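Local coordinates for protein glutamate racemase (Francisella tularensis subsp. tularensis, PDB 3OUT) that belongs to the Asp/Glu/hydantoin racemase family, is an alpha/beta protein with two parallel beta-sheets, and holds D-glutamic acid in a pocket, at residues B[147-150]-B[151-154]; B[159-162]-B[163-167]. All coordinates share one frame; numbering follows the deposited sequence.

Contact 1: B[147-150]-B[151-154]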
loop_
_atom_site.group_PDB
_atom_site.type_symbol
_atom_site.label_atom_id
_atom_site.label_comp_id
_atom_site.label_asym_id
_atom_site.label_seq_id
_atom_site.Cartn_x
_atom_site.Cartn_y
_atom_site.Cartn_z
ATOM N N GLY B 147 8.839 -0.997 -23.746
ATOM C CA GLY B 147 7.741 -0.814 -22.785
ATOM C C GLY B 147 6.569 -1.774 -22.889
ATOM O O GLY B 147 6.089 -2.285 -21.864
ATOM N N LEU B 148 6.106 -2.050 -24.116
ATOM C CA LEU B 148 4.938 -2.903 -24.316
ATOM C C LEU B 148 5.169 -4.381 -24.066
ATOM O O LEU B 148 4.189 -5.117 -23.842
ATOM C CB LEU B 148 4.339 -2.744 -25.712
ATOM C CG LEU B 148 2.924 -3.278 -26.013
ATOM C CD1 LEU B 148 1.856 -2.818 -24.972
ATOM C CD2 LEU B 148 2.494 -2.857 -27.427
ATOM N N PHE B 149 6.427 -4.836 -24.051
ATOM C CA PHE B 149 6.636 -6.278 -24.002
ATOM C C PHE B 149 6.007 -6.988 -22.778
ATOM O O PHE B 149 5.447 -8.081 -22.906
ATOM C CB PHE B 149 8.133 -6.620 -24.027
ATOM C CG PHE B 149 8.789 -6.705 -25.402
ATOM C CD1 PHE B 149 8.103 -6.538 -26.601
ATOM C CD2 PHE B 149 10.155 -6.949 -25.456
ATOM C CE1 PHE B 149 8.754 -6.678 -27.816
ATOM C CE2 PHE B 149 10.832 -7.028 -26.679
ATOM C CZ PHE B 149 10.124 -6.927 -27.845
ATOM N N VAL B 150 6.140 -6.418 -21.590
ATOM C CA VAL B 150 5.641 -7.067 -20.399
ATOM C C VAL B 150 4.143 -7.357 -20.491
ATOM O O VAL B 150 3.715 -8.502 -20.318
ATOM C CB VAL B 150 5.970 -6.280 -19.115
ATOM C CG1 VAL B 150 5.128 -6.729 -17.937
ATOM C CG2 VAL B 150 7.483 -6.402 -18.775
ATOM N N SER B 151 3.329 -6.341 -20.767
ATOM C CA SER B 151 1.876 -6.567 -20.854
ATOM C C SER B 151 1.508 -7.520 -22.005
ATOM O O SER B 151 0.659 -8.381 -21.858
ATOM C CB SER B 151 1.149 -5.246 -20.994
ATOM O OG SER B 151 -0.257 -5.527 -20.995
HETATM N N MSE B 152 2.169 -7.347 -23.141
HETATM C CA MSE B 152 1.972 -8.157 -24.341
HETATM C C MSE B 152 2.108 -9.638 -23.972
HETATM O O MSE B 152 1.248 -10.456 -24.303
HETATM C CB MSE B 152 3.015 -7.754 -25.420
HETATM C CG MSE B 152 2.869 -8.488 -26.673
HETATM SE SE MSE B 152 4.267 -7.996 -27.943
HETATM C CE MSE B 152 5.664 -9.078 -27.081
ATOM N N ILE B 153 3.176 -9.954 -23.253
ATOM C CA ILE B 153 3.484 -11.330 -22.899
ATOM C C ILE B 153 2.491 -11.846 -21.850
ATOM O O ILE B 153 2.005 -12.991 -21.915
ATOM C CB ILE B 153 4.977 -11.438 -22.453
ATOM C CG1 ILE B 153 5.876 -11.263 -23.689
ATOM C CG2 ILE B 153 5.285 -12.756 -21.736
ATOM C CD1 ILE B 153 7.318 -10.951 -23.309
ATOM N N GLU B 154 2.156 -10.991 -20.882
ATOM C CA GLU B 154 1.198 -11.388 -19.840
ATOM C C GLU B 154 -0.201 -11.594 -20.406
ATOM O O GLU B 154 -0.977 -12.368 -19.840
ATOM C CB GLU B 154 1.185 -10.414 -18.667
ATOM C CG GLU B 154 2.512 -10.474 -17.869
ATOM C CD GLU B 154 2.544 -9.623 -16.631
ATOM O OE1 GLU B 154 1.546 -8.916 -16.347
ATOM O OE2 GLU B 154 3.575 -9.640 -15.918
HETATM O O HOH W 1 3.785 -3.403 -20.871
#

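Contact 2: B[159-162]-B[163-167]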
loop_
_atom_site.group_PDB
_atom_site.type_symbol
_atom_site.label_atom_id
_atom_site.label_comp_id
_atom_site.label_asym_id
_atom_site.label_seq_id
_atom_site.Cartn_x
_atom_site.Cartn_y
_atom_site.Cartn_z
ATOM N N SER B 159 4.091 -15.219 -29.584
ATOM C CA SER B 159 4.646 -15.475 -30.902
ATOM C C SER B 159 3.682 -14.941 -31.935
ATOM O O SER B 159 2.578 -14.542 -31.600
ATOM C CB SER B 159 4.869 -16.979 -31.116
ATOM O OG SER B 159 3.617 -17.632 -31.155
ATOM N N GLY B 160 4.094 -14.914 -33.189
ATOM C CA GLY B 160 3.217 -14.431 -34.253
ATOM C C GLY B 160 3.444 -12.997 -34.700
ATOM O O GLY B 160 4.416 -12.314 -34.315
ATOM N N HIS B 161 2.543 -12.526 -35.550
ATOM C CA HIS B 161 2.809 -11.319 -36.313
ATOM C C HIS B 161 2.806 -10.078 -35.409
ATOM O O HIS B 161 3.608 -9.187 -35.596
ATOM C CB HIS B 161 1.779 -11.199 -37.446
ATOM C CG HIS B 161 2.117 -10.162 -38.475
ATOM N ND1 HIS B 161 1.145 -9.420 -39.120
ATOM C CD2 HIS B 161 3.302 -9.754 -38.995
ATOM C CE1 HIS B 161 1.716 -8.582 -39.966
ATOM N NE2 HIS B 161 3.023 -8.767 -39.915
ATOM N N ILE B 162 1.904 -10.017 -34.445
ATOM C CA ILE B 162 1.911 -8.854 -33.496
ATOM C C ILE B 162 3.233 -8.753 -32.726
ATOM O O ILE B 162 3.858 -7.671 -32.634
ATOM C CB ILE B 162 0.738 -8.905 -32.519
ATOM C CG1 ILE B 162 -0.574 -8.655 -33.294
ATOM C CG2 ILE B 162 0.894 -7.851 -31.397
ATOM C CD1 ILE B 162 -1.852 -9.025 -32.537
ATOM N N VAL B 163 3.661 -9.870 -32.164
ATOM C CA VAL B 163 4.906 -9.919 -31.399
ATOM C C VAL B 163 6.059 -9.503 -32.292
ATOM O O VAL B 163 6.891 -8.672 -31.923
ATOM C CB VAL B 163 5.181 -11.329 -30.788
ATOM C CG1 VAL B 163 6.538 -11.360 -30.107
ATOM C CG2 VAL B 163 4.115 -11.723 -29.784
ATOM N N GLU B 164 6.090 -10.043 -33.506
ATOM C CA GLU B 164 7.136 -9.645 -34.450
ATOM C C GLU B 164 7.138 -8.154 -34.804
ATOM O O GLU B 164 8.179 -7.532 -34.853
ATOM C CB GLU B 164 7.092 -10.571 -35.668
ATOM C CG GLU B 164 7.449 -12.006 -35.287
ATOM C CD GLU B 164 7.360 -12.974 -36.446
ATOM O OE1 GLU B 164 7.379 -12.509 -37.600
ATOM O OE2 GLU B 164 7.310 -14.192 -36.189
ATOM N N LEU B 165 5.970 -7.548 -35.011
ATOM C CA LEU B 165 5.925 -6.142 -35.314
ATOM C C LEU B 165 6.310 -5.242 -34.135
ATOM O O LEU B 165 6.967 -4.252 -34.341
ATOM C CB LEU B 165 4.554 -5.738 -35.830
ATOM C CG LEU B 165 4.204 -6.151 -37.269
ATOM C CD1 LEU B 165 2.760 -5.831 -37.511
ATOM C CD2 LEU B 165 5.085 -5.451 -38.292
ATOM N N VAL B 166 5.844 -5.575 -32.923
ATOM C CA VAL B 166 6.254 -4.822 -31.747
ATOM C C VAL B 166 7.785 -4.955 -31.554
ATOM O O VAL B 166 8.443 -3.976 -31.281
ATOM C CB VAL B 166 5.498 -5.288 -30.474
ATOM C CG1 VAL B 166 6.016 -4.526 -29.230
ATOM C CG2 VAL B 166 3.961 -5.069 -30.667
ATOM N N ALA B 167 8.325 -6.169 -31.701
ATOM C CA ALA B 167 9.770 -6.379 -31.580
ATOM C C ALA B 167 10.529 -5.573 -32.643
ATOM O O ALA B 167 11.566 -4.958 -32.343
ATOM C CB ALA B 167 10.130 -7.866 -31.642
HETATM O O HOH W 2 1.338 -12.253 -32.146
HETATM O O HOH W 3 6.997 -15.206 -33.876
#

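Contact 1: B[147-150]-B[151-154]
The backbones of 147-150 and 151-154 run on as the short helix 149-154, with i+4 hydrogen bonds from M152 N to L148 O (3.1 Å), I153 N to F149 O and E154 N to V150 O (3.0 Å). One residue earlier a water bridges the corresponding pair, donating to G147 O (2.7 Å) and accepting from S151 N (3.0 Å). F149 and M152, a selenomethionine, lie side by side and point the same way. The long M152 chain leaves the backbone with CG anti to N (chi1 -178°) and bends only at its end (chi3 78°), which brings CE obliquely to the ring at 3.6 Å from F149 CD1. Its selenium lies 5.5 Å from the F149 ring centroid, a Met-aromatic contact between a flexible, polarisable chain and a rigid ring. On another flank V150 and E154 also run alongside each other, with V150 CG1 3.9 Å from E154 OE2. The V150 side chain, small and apolar, lies about 4 Å from bound D-glutamic acid, while the longer glutamate carries OE2 on to a hydrogen bond with H188, a residue of the ligand pocket. A short helix thus packs F149 and M152 against helix 161-171, M152 also meeting L148 of the second subunit, and turns its V150-E154 flank to the ligand site of this racemase fold.

Contact 2: B[159-162]-B[163-167]
H161 sends its ring away from the backbone N (CG anti, chi1 -168°), whereas L165 sets CG anti to its carbonyl carbon, and these two choices bring the side chains together one turn apart. L165 CD1 comes over one face of the imidazole, 4.0 Å from the H161 ring centroid and 19° off its normal, offset toward the rim near CE1 and NE2. This is a CH-pi contact: a branched leucine offers a methyl to a flat ring. A second i+4 pair, I162 and V166, meets through its CG2 methyls at 4.2 Å, a loose methyl-to-methyl contact on the flank these beta-branched residues share.

At the start of the helix G160 occupies the N-cap position. Its positive phi (99°) is readily adopted by glycine, since a CB there would press on the preceding carbonyl oxygen. G160 O receives the first i+4 bond, from E164 N at 2.9 Å, and the next two run from L165 N to H161 O and from V166 N to I162 O. The extended chain of E164 turns back beside this carbonyl, with CG 3.2 Å from G160 O, and its carboxylate reaches the cap through water: the water donates to E164 OE2 (2.5 Å) and accepts from G160 N (3.0 Å). A carboxylate placed near the N-terminal end would probably be favoured by the helix dipole. V163 CG2 packs against the S159 backbone, 3.5 Å from S159 N. L165 of the second subunit packs on H161 and I162, and I162 of that subunit on V166. The arrangement is a glycine N-cap whose backbone N is bridged by water to E164 OE2, at the start of helix 161-171, which also packs at a subunit interface.

Overall arrangement
Coming from the N terminus, the chain leaves strand 140-145, an outermost strand of the four-stranded parallel sheet, and enters helix 149-154, where contact 1 spans a turn. A short connection then leads to helix 161-171, whose first turns hold contact 2 before the chain continues to strand 181-184 of the same sheet. The contacts follow in series, neither nesting nor crossing, and each closes only a local turn; their centres lie about 11 Å apart. The two helices pack directly: F149 CE1 meets V166 CG1 at 3.8 Å, and M152 CE reaches V163 CG1 at 3.9 Å. Both contacts touch the second subunit, while contact 1 also borders the ligand pocket.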